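Local coordinates for putative membrane protein (Yersinia pestis CO92, PDB 5TF3) that is of unknown function, a putative membrane protein of the DUF1198 family whose crystallised part is a compact all-helical domain, at residues F59-F64 with F99-L104; L75-L80 with L120-E125. One frame throughout, in Å; residues are numbered along the deposited sequence.

Contact 1 (F59-F64 with F99-L104)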
ATOM      1  N   PHE A  59       1.057   2.346   0.334  1.00 27.62           N
ATOM      2  CA  PHE A  59       1.179   3.430  -0.639  1.00 24.43           C
ATOM      3  C   PHE A  59      -0.192   3.973  -1.045  1.00 26.97           C
ATOM      4  O   PHE A  59      -0.436   5.181  -0.986  1.00 28.40           O
ATOM      5  CB  PHE A  59       1.950   2.922  -1.866  1.00 26.38           C
ATOM      6  CG  PHE A  59       2.008   3.897  -3.012  1.00 28.43           C
ATOM      7  CD1 PHE A  59       1.017   3.907  -3.992  1.00 30.36           C
ATOM      8  CD2 PHE A  59       3.073   4.781  -3.131  1.00 28.75           C
ATOM      9  CE1 PHE A  59       1.061   4.807  -5.044  1.00 30.25           C
ATOM     10  CE2 PHE A  59       3.141   5.676  -4.188  1.00 26.12           C
ATOM     11  CZ  PHE A  59       2.123   5.692  -5.154  1.00 27.40           C
ATOM     12  N   ILE A  60      -1.103   3.090  -1.464  1.00 29.75           N
ATOM     13  CA  ILE A  60      -2.423   3.543  -1.913  1.00 28.50           C
ATOM     14  C   ILE A  60      -3.148   4.286  -0.801  1.00 28.59           C
ATOM     15  O   ILE A  60      -3.750   5.343  -1.031  1.00 28.80           O
ATOM     16  CB  ILE A  60      -3.254   2.352  -2.421  1.00 28.02           C
ATOM     17  CG1 ILE A  60      -2.708   1.854  -3.769  1.00 32.55           C
ATOM     18  CG2 ILE A  60      -4.752   2.742  -2.483  1.00 37.96           C
ATOM     19  CD1 ILE A  60      -3.321   0.544  -4.257  1.00 36.02           C
ATOM     20  N   TYR A  61      -3.081   3.767   0.428  1.00 26.29           N
ATOM     21  CA  TYR A  61      -3.768   4.419   1.541  1.00 26.71           C
ATOM     22  C   TYR A  61      -3.243   5.829   1.760  1.00 26.87           C
ATOM     23  O   TYR A  61      -4.018   6.786   1.853  1.00 30.96           O
ATOM     24  CB  TYR A  61      -3.634   3.592   2.827  1.00 29.51           C
ATOM     25  CG  TYR A  61      -4.226   4.308   4.036  1.00 33.12           C
ATOM     26  CD1 TYR A  61      -5.611   4.340   4.246  1.00 36.48           C
ATOM     27  CD2 TYR A  61      -3.410   4.982   4.943  1.00 30.67           C
ATOM     28  CE1 TYR A  61      -6.161   5.015   5.335  1.00 37.42           C
ATOM     29  CE2 TYR A  61      -3.954   5.660   6.041  1.00 34.61           C
ATOM     30  CZ  TYR A  61      -5.323   5.671   6.227  1.00 38.30           C
ATOM     31  OH  TYR A  61      -5.852   6.342   7.305  1.00 40.26           O
ATOM     32  N   HIS A  62      -1.926   5.984   1.849  1.00 24.74           N
ATOM     33  CA  HIS A  62      -1.388   7.303   2.165  1.00 25.31           C
ATOM     34  C   HIS A  62      -1.431   8.263   0.980  1.00 27.09           C
ATOM     35  O   HIS A  62      -1.365   9.477   1.194  1.00 28.21           O
ATOM     36  CB  HIS A  62       0.035   7.166   2.727  1.00 24.62           C
ATOM     37  CG  HIS A  62       0.042   6.587   4.103  1.00 29.39           C
ATOM     38  ND1 HIS A  62      -0.380   7.301   5.206  1.00 30.47           N
ATOM     39  CD2 HIS A  62       0.307   5.336   4.545  1.00 28.49           C
ATOM     40  CE1 HIS A  62      -0.316   6.531   6.277  1.00 30.00           C
ATOM     41  NE2 HIS A  62       0.089   5.330   5.902  1.00 28.85           N
ATOM     42  N   THR A  63      -1.594   7.769  -0.253  1.00 25.77           N
ATOM     43  CA  THR A  63      -1.687   8.691  -1.380  1.00 27.07           C
ATOM     44  C   THR A  63      -3.138   8.850  -1.833  1.00 33.81           C
ATOM     45  O   THR A  63      -3.793   9.817  -1.439  1.00 33.55           O
ATOM     46  CB  THR A  63      -0.786   8.241  -2.534  1.00 28.77           C
ATOM     47  OG1 THR A  63      -1.176   6.942  -3.000  1.00 29.40           O
ATOM     48  CG2 THR A  63       0.713   8.215  -2.081  1.00 22.64           C
ATOM     49  N   PHE A  64      -3.660   7.924  -2.651  1.00 28.09           N
ATOM     50  CA  PHE A  64      -5.019   8.086  -3.175  1.00 30.30           C
ATOM     51  C   PHE A  64      -6.044   8.332  -2.071  1.00 36.56           C
ATOM     52  O   PHE A  64      -6.913   9.202  -2.194  1.00 42.87           O
ATOM     53  CB  PHE A  64      -5.441   6.858  -3.982  1.00 30.83           C
ATOM     54  CG  PHE A  64      -6.861   6.947  -4.509  1.00 39.68           C
ATOM     55  CD1 PHE A  64      -7.160   7.758  -5.598  1.00 36.99           C
ATOM     56  CD2 PHE A  64      -7.889   6.226  -3.910  1.00 44.93           C
ATOM     57  CE1 PHE A  64      -8.460   7.841  -6.090  1.00 41.62           C
ATOM     58  CE2 PHE A  64      -9.201   6.298  -4.392  1.00 43.16           C
ATOM     59  CZ  PHE A  64      -9.488   7.109  -5.475  1.00 46.38           C
ATOM     60  N   PHE A  99     -11.161  -3.973  -2.035  1.00 60.55           N
ATOM     61  CA  PHE A  99     -11.754  -4.812  -1.008  1.00 63.81           C
ATOM     62  C   PHE A  99     -11.442  -4.296   0.393  1.00 57.85           C
ATOM     63  O   PHE A  99     -12.352  -4.063   1.196  1.00 58.79           O
ATOM     64  CB  PHE A  99     -11.279  -6.249  -1.102  1.00 68.32           C
ATOM     65  CG  PHE A  99     -11.611  -7.027   0.136  1.00 71.31           C
ATOM     66  CD1 PHE A  99     -12.932  -7.344   0.428  1.00 78.23           C
ATOM     67  CD2 PHE A  99     -10.638  -7.359   1.051  1.00 65.36           C
ATOM     68  CE1 PHE A  99     -13.269  -8.051   1.570  1.00 74.09           C
ATOM     69  CE2 PHE A  99     -10.968  -8.068   2.202  1.00 72.27           C
ATOM     70  CZ  PHE A  99     -12.283  -8.402   2.463  1.00 70.68           C
ATOM     71  N   TYR A 100     -10.150  -4.154   0.716  1.00 55.26           N
ATOM     72  CA  TYR A 100      -9.768  -3.927   2.109  1.00 56.42           C
ATOM     73  C   TYR A 100     -10.354  -2.629   2.643  1.00 56.20           C
ATOM     74  O   TYR A 100     -10.660  -2.535   3.842  1.00 53.66           O
ATOM     75  CB  TYR A 100      -8.247  -3.941   2.258  1.00 53.98           C
ATOM     76  CG  TYR A 100      -7.633  -5.326   2.189  1.00 57.54           C
ATOM     77  CD1 TYR A 100      -8.008  -6.325   3.080  1.00 61.86           C
ATOM     78  CD2 TYR A 100      -6.669  -5.630   1.238  1.00 62.59           C
ATOM     79  CE1 TYR A 100      -7.443  -7.601   3.014  1.00 65.53           C
ATOM     80  CE2 TYR A 100      -6.091  -6.889   1.171  1.00 64.95           C
ATOM     81  CZ  TYR A 100      -6.484  -7.871   2.053  1.00 70.55           C
ATOM     82  OH  TYR A 100      -5.910  -9.121   1.972  1.00 73.14           O
ATOM     83  N   PHE A 101     -10.565  -1.640   1.766  1.00 51.85           N
ATOM     84  CA  PHE A 101     -11.161  -0.366   2.150  1.00 56.99           C
ATOM     85  C   PHE A 101     -12.607  -0.229   1.654  1.00 58.23           C
ATOM     86  O   PHE A 101     -13.095   0.882   1.437  1.00 56.19           O
ATOM     87  CB  PHE A 101     -10.286   0.786   1.653  1.00 51.12           C
ATOM     88  CG  PHE A 101      -8.856   0.692   2.125  1.00 47.31           C
ATOM     89  CD1 PHE A 101      -8.544   0.875   3.466  1.00 47.44           C
ATOM     90  CD2 PHE A 101      -7.832   0.387   1.239  1.00 45.63           C
ATOM     91  CE1 PHE A 101      -7.234   0.776   3.916  1.00 47.77           C
ATOM     92  CE2 PHE A 101      -6.523   0.287   1.672  1.00 46.80           C
ATOM     93  CZ  PHE A 101      -6.219   0.483   3.012  1.00 45.70           C
ATOM     94  N   ALA A 102     -13.310  -1.353   1.522  1.00 64.18           N
ATOM     95  CA  ALA A 102     -14.662  -1.340   0.955  1.00 68.98           C
ATOM     96  C   ALA A 102     -15.602  -0.422   1.731  1.00 70.33           C
ATOM     97  O   ALA A 102     -16.434   0.271   1.135  1.00 70.77           O
ATOM     98  CB  ALA A 102     -15.218  -2.758   0.913  1.00 62.51           C
ATOM     99  N   GLU A 103     -15.475  -0.387   3.058  1.00 59.36           N
ATOM    100  CA  GLU A 103     -16.354   0.445   3.876  1.00 68.19           C
ATOM    101  C   GLU A 103     -16.182   1.937   3.610  1.00 69.10           C
ATOM    102  O   GLU A 103     -17.065   2.725   3.975  1.00 72.46           O
ATOM    103  CB  GLU A 103     -16.114   0.155   5.357  1.00 69.17           C
ATOM    104  CG  GLU A 103     -16.478  -1.262   5.770  1.00 74.53           C
ATOM    105  CD  GLU A 103     -16.354  -1.477   7.274  1.00 85.20           C
ATOM    106  OE1 GLU A 103     -15.668  -0.658   7.934  1.00 86.78           O
ATOM    107  OE2 GLU A 103     -16.944  -2.458   7.791  1.00 86.61           O
ATOM    108  N   LEU A 104     -15.064   2.344   3.004  1.00 58.29           N
ATOM    109  CA  LEU A 104     -14.837   3.735   2.629  1.00 59.02           C
ATOM    110  C   LEU A 104     -15.569   4.130   1.359  1.00 60.90           C
ATOM    111  O   LEU A 104     -15.623   5.325   1.050  1.00 66.90           O
ATOM    112  CB  LEU A 104     -13.341   3.999   2.438  1.00 50.58           C
ATOM    113  CG  LEU A 104     -12.480   3.680   3.651  1.00 48.92           C
ATOM    114  CD1 LEU A 104     -11.036   4.130   3.421  1.00 50.91           C
ATOM    115  CD2 LEU A 104     -13.072   4.377   4.840  1.00 51.49           C
TER
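Tyr61 lays the CD1 side of its ring, together with its CB, against the far end of the Phe101 ring, and the overlap is slight. The closest approach is Tyr61 CD1 to Phe101 CE1 at 3.9 Å. Next comes Tyr61 CB to Phe101 CZ at 4.0 Å. The planes are at 26°, yet the centroids are 5.8 Å apart, which marks a pair slid well past the usual offset stack and held by van der Waals contact of Tyr61 CD1 and CB with Phe101 CE1 and CZ. Although the ring planes are nearly parallel, the directions of the two side chains cross at about a right angle. Phe101 holds CG anti to its carbonyl carbon (chi1 -55°), which sends the ring across the gap between backbones whose CA atoms, Tyr61 and Phe101, are 8.8 Å apart. No hydrogen bond joins the segments; the Tyr61 hydroxyl is hydrogen-bonded to Glu30 OE2. Within 59-64, Phe59 O takes both Thr63 N and Thr63 OG1, beside a wider pi-type turn at 61-64. Both rings are buried where the C-terminal half of helix 48-65 faces the chain just leaving helix 91-100, with Met31 and Leu106 also packing on Phe101 and helices 70-82 and 108-122 covering other sides of segment 59-64.

Contact 2 (L75-L80 with L120-E125)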
ATOM      1  N   LEU A  75       6.873  11.485  -2.184  1.00 34.83           N
ATOM      2  CA  LEU A  75       7.350  10.990  -0.898  1.00 35.72           C
ATOM      3  C   LEU A  75       7.177   9.478  -0.775  1.00 26.57           C
ATOM      4  O   LEU A  75       8.127   8.757  -0.449  1.00 24.98           O
ATOM      5  CB  LEU A  75       6.583  11.718   0.210  1.00 32.18           C
ATOM      6  CG  LEU A  75       6.981  11.570   1.661  1.00 41.42           C
ATOM      7  CD1 LEU A  75       6.475  12.799   2.421  1.00 42.20           C
ATOM      8  CD2 LEU A  75       6.422  10.278   2.253  1.00 33.12           C
ATOM      9  N   TRP A  76       5.949   8.981  -0.996  1.00 23.37           N
ATOM     10  CA  TRP A  76       5.675   7.557  -0.812  1.00 25.91           C
ATOM     11  C   TRP A  76       6.286   6.705  -1.915  1.00 25.92           C
ATOM     12  O   TRP A  76       6.709   5.569  -1.657  1.00 25.76           O
ATOM     13  CB  TRP A  76       4.159   7.326  -0.690  1.00 22.54           C
ATOM     14  CG  TRP A  76       3.726   7.765   0.676  1.00 25.27           C
ATOM     15  CD1 TRP A  76       3.196   8.979   1.037  1.00 23.68           C
ATOM     16  CD2 TRP A  76       3.869   7.011   1.885  1.00 24.57           C
ATOM     17  NE1 TRP A  76       2.961   9.004   2.406  1.00 26.67           N
ATOM     18  CE2 TRP A  76       3.382   7.810   2.942  1.00 23.68           C
ATOM     19  CE3 TRP A  76       4.360   5.730   2.169  1.00 25.69           C
ATOM     20  CZ2 TRP A  76       3.362   7.369   4.259  1.00 28.23           C
ATOM     21  CZ3 TRP A  76       4.341   5.292   3.495  1.00 25.02           C
ATOM     22  CH2 TRP A  76       3.845   6.109   4.511  1.00 20.26           C
ATOM     23  N   ARG A  77       6.381   7.237  -3.132  1.00 24.25           N
ATOM     24  CA  ARG A  77       7.052   6.505  -4.201  1.00 25.47           C
ATOM     25  C   ARG A  77       8.525   6.267  -3.858  1.00 26.14           C
ATOM     26  O   ARG A  77       9.074   5.183  -4.109  1.00 30.30           O
ATOM     27  CB  ARG A  77       6.918   7.284  -5.524  1.00 22.36           C
ATOM     28  CG  ARG A  77       7.665   6.648  -6.687  1.00 23.50           C
ATOM     29  CD  ARG A  77       7.512   7.442  -8.019  1.00 27.44           C
ATOM     30  NE  ARG A  77       8.181   6.741  -9.116  1.00 30.61           N
ATOM     31  CZ  ARG A  77       9.446   6.937  -9.473  1.00 36.53           C
ATOM     32  NH1 ARG A  77      10.186   7.850  -8.850  1.00 34.21           N
ATOM     33  NH2 ARG A  77       9.963   6.232 -10.467  1.00 33.47           N
ATOM     34  N   ASN A  78       9.186   7.277  -3.292  1.00 26.32           N
ATOM     35  CA  ASN A  78      10.584   7.111  -2.915  1.00 26.27           C
ATOM     36  C   ASN A  78      10.729   6.118  -1.776  1.00 30.23           C
ATOM     37  O   ASN A  78      11.768   5.455  -1.670  1.00 29.68           O
ATOM     38  CB  ASN A  78      11.201   8.459  -2.529  1.00 27.07           C
ATOM     39  CG  ASN A  78      11.411   9.368  -3.732  1.00 36.63           C
ATOM     40  OD1 ASN A  78      11.472   8.898  -4.873  1.00 37.89           O
ATOM     41  ND2 ASN A  78      11.552  10.671  -3.481  1.00 32.75           N
ATOM     42  N   THR A  79       9.706   6.001  -0.917  1.00 26.63           N
ATOM     43  CA  THR A  79       9.735   4.991   0.139  1.00 28.92           C
ATOM     44  C   THR A  79       9.715   3.580  -0.452  1.00 31.52           C
ATOM     45  O   THR A  79      10.480   2.710  -0.018  1.00 31.45           O
ATOM     46  CB  THR A  79       8.566   5.232   1.119  1.00 31.27           C
ATOM     47  OG1 THR A  79       8.645   6.575   1.613  1.00 35.64           O
ATOM     48  CG2 THR A  79       8.629   4.311   2.331  1.00 30.67           C
ATOM     49  N   LEU A  80       8.882   3.342  -1.473  1.00 31.25           N
ATOM     50  CA  LEU A  80       8.937   2.062  -2.175  1.00 30.43           C
ATOM     51  C   LEU A  80      10.314   1.830  -2.767  1.00 30.28           C
ATOM     52  O   LEU A  80      10.900   0.756  -2.600  1.00 35.53           O
ATOM     53  CB  LEU A  80       7.892   2.000  -3.290  1.00 34.70           C
ATOM     54  CG  LEU A  80       6.423   1.967  -2.918  1.00 35.97           C
ATOM     55  CD1 LEU A  80       5.588   1.869  -4.210  1.00 32.85           C
ATOM     56  CD2 LEU A  80       6.180   0.787  -2.011  1.00 34.11           C
ATOM     57  N   LEU A 120       2.023   7.175 -15.432  1.00 36.93           N
ATOM     58  CA  LEU A 120       2.397   8.068 -16.522  1.00 40.81           C
ATOM     59  C   LEU A 120       3.274   9.219 -16.030  1.00 40.45           C
ATOM     60  O   LEU A 120       4.277   9.557 -16.666  1.00 36.26           O
ATOM     61  CB  LEU A 120       1.131   8.600 -17.189  1.00 35.29           C
ATOM     62  CG  LEU A 120       1.333   9.644 -18.278  1.00 49.14           C
ATOM     63  CD1 LEU A 120       2.079   9.007 -19.440  1.00 52.31           C
ATOM     64  CD2 LEU A 120      -0.007  10.221 -18.720  1.00 51.95           C
ATOM     65  N   HIS A 121       2.896   9.841 -14.910  1.00 35.76           N
ATOM     66  CA  HIS A 121       3.572  11.046 -14.431  1.00 35.25           C
ATOM     67  C   HIS A 121       4.926  10.727 -13.806  1.00 33.92           C
ATOM     68  O   HIS A 121       5.889  11.480 -13.992  1.00 36.11           O
ATOM     69  CB  HIS A 121       2.672  11.772 -13.418  1.00 37.59           C
ATOM     70  CG  HIS A 121       3.195  13.107 -12.962  1.00 45.25           C
ATOM     71  ND1 HIS A 121       2.942  14.280 -13.642  1.00 54.13           N
ATOM     72  CD2 HIS A 121       3.939  13.456 -11.882  1.00 49.63           C
ATOM     73  CE1 HIS A 121       3.516  15.291 -13.010  1.00 52.81           C
ATOM     74  NE2 HIS A 121       4.117  14.820 -11.934  1.00 50.81           N
ATOM     75  N   PHE A 122       5.022   9.621 -13.061  1.00 36.40           N
ATOM     76  CA  PHE A 122       6.188   9.374 -12.228  1.00 41.68           C
ATOM     77  C   PHE A 122       7.107   8.266 -12.712  1.00 44.13           C
ATOM     78  O   PHE A 122       8.258   8.228 -12.280  1.00 38.44           O
ATOM     79  CB  PHE A 122       5.768   9.015 -10.800  1.00 36.40           C
ATOM     80  CG  PHE A 122       5.268  10.175 -10.004  1.00 40.34           C
ATOM     81  CD1 PHE A 122       6.152  10.962  -9.279  1.00 41.76           C
ATOM     82  CD2 PHE A 122       3.906  10.460  -9.953  1.00 35.24           C
ATOM     83  CE1 PHE A 122       5.693  12.022  -8.530  1.00 42.33           C
ATOM     84  CE2 PHE A 122       3.437  11.522  -9.216  1.00 37.69           C
ATOM     85  CZ  PHE A 122       4.329  12.297  -8.489  1.00 41.43           C
ATOM     86  N   ASN A 123       6.642   7.333 -13.528  1.00 47.16           N
ATOM     87  CA  ASN A 123       7.559   6.243 -13.829  1.00 46.93           C
ATOM     88  C   ASN A 123       8.047   6.391 -15.261  1.00 49.57           C
ATOM     89  O   ASN A 123       7.276   6.161 -16.199  1.00 52.91           O
ATOM     90  CB  ASN A 123       6.886   4.889 -13.607  1.00 47.39           C
ATOM     91  CG  ASN A 123       6.593   4.638 -12.130  1.00 45.46           C
ATOM     92  OD1 ASN A 123       7.459   4.826 -11.283  1.00 43.33           O
ATOM     93  ND2 ASN A 123       5.375   4.241 -11.821  1.00 46.59           N
ATOM     94  N   PRO A 124       9.302   6.804 -15.474  1.00 54.85           N
ATOM     95  CA  PRO A 124       9.728   7.256 -16.806  1.00 65.97           C
ATOM     96  C   PRO A 124       9.652   6.136 -17.832  1.00 81.56           C
ATOM     97  O   PRO A 124       9.917   4.972 -17.531  1.00 56.82           O
ATOM     98  CB  PRO A 124      11.170   7.731 -16.573  1.00 59.55           C
ATOM     99  CG  PRO A 124      11.604   7.085 -15.287  1.00 60.92           C
ATOM    100  CD  PRO A 124      10.370   6.922 -14.464  1.00 55.62           C
ATOM    101  N   GLU A 125       9.287   6.510 -19.058  1.00130.87           N
ATOM    102  CA  GLU A 125       8.864   5.584 -20.104  1.00139.37           C
ATOM    103  C   GLU A 125       9.934   4.591 -20.563  1.00141.09           C
ATOM    104  O   GLU A 125       9.575   3.443 -20.869  1.00148.55           O
ATOM    105  CB  GLU A 125       8.308   6.366 -21.304  1.00144.62           C
ATOM    106  CG  GLU A 125       8.985   7.706 -21.588  1.00146.03           C
ATOM    107  CD  GLU A 125       8.005   8.866 -21.592  1.00145.14           C
ATOM    108  OE1 GLU A 125       7.963   9.620 -20.593  1.00141.32           O
ATOM    109  OE2 GLU A 125       7.270   9.020 -22.595  1.00147.53           O
TER
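Arg77 and Asn123 join two helices of this all-alpha domain by a side-on, two-nitrogen grip on a single oxygen: Arg77 lies on helix 70-82, and Asn123 is the first residue past the helical end of 108-122. The polar part consists of two hydrogen bonds, Arg77 NE to Asn123 OD1 and Arg77 NH2 to Asn123 OD1, both 3.0 Å, with N-H...O angles of 149° and 146°. The oxygen sits at the guanidinium edge, close to its plane. Seen from the amide, NH2 arrives in the carbonyl plane whereas NE stands above it, consistent with an amide turned well away from the guanidinium plane. A second bond from NH2 goes to the His131 carbonyl, so this nitrogen ties the C-terminal residue to the same place.

The apolar part uses the arginine's aliphatic stem. With CG anti to the backbone N (chi1 176°) and the chain extended as far as NE, Arg77 reaches straight across, and its CD meets Phe122 CB at 3.6 Å and Phe122 CD1 at 4.0 Å. Tyr118 and Pro87 touch the arginine as well.

The Phe122 carbonyl oxygen lies over one guanidinium face, offset toward its rim, probably a favourable contact with the positive group. Its angle is too poor for a hydrogen bond, although Phe122 O lies 3.2 Å from Arg77 NH2.

In the fold
Contact 1 is the deeper of the two: its centre is about 8 Å from the centre of the chain, against about 13 Å for the centre of contact 2, and both of its touching residues are buried; in contact 2 Arg77 alone of four is. Chemistry follows place: contact 1 is purely apolar between two rings, while contact 2 combines hydrogen bonds with hydrocarbon packing near the C-terminus. They hold different helix pairs, 48-65 with the end of 91-100 and 70-82 with the end of 108-122, and their segments alternate along the chain. Although their centres are about 18 Å apart, segments 59-64 and 75-80 touch directly: the His62 ring stacks on that of Trp76, and Phe59 packs against Trp76 CB and the Arg77 backbone.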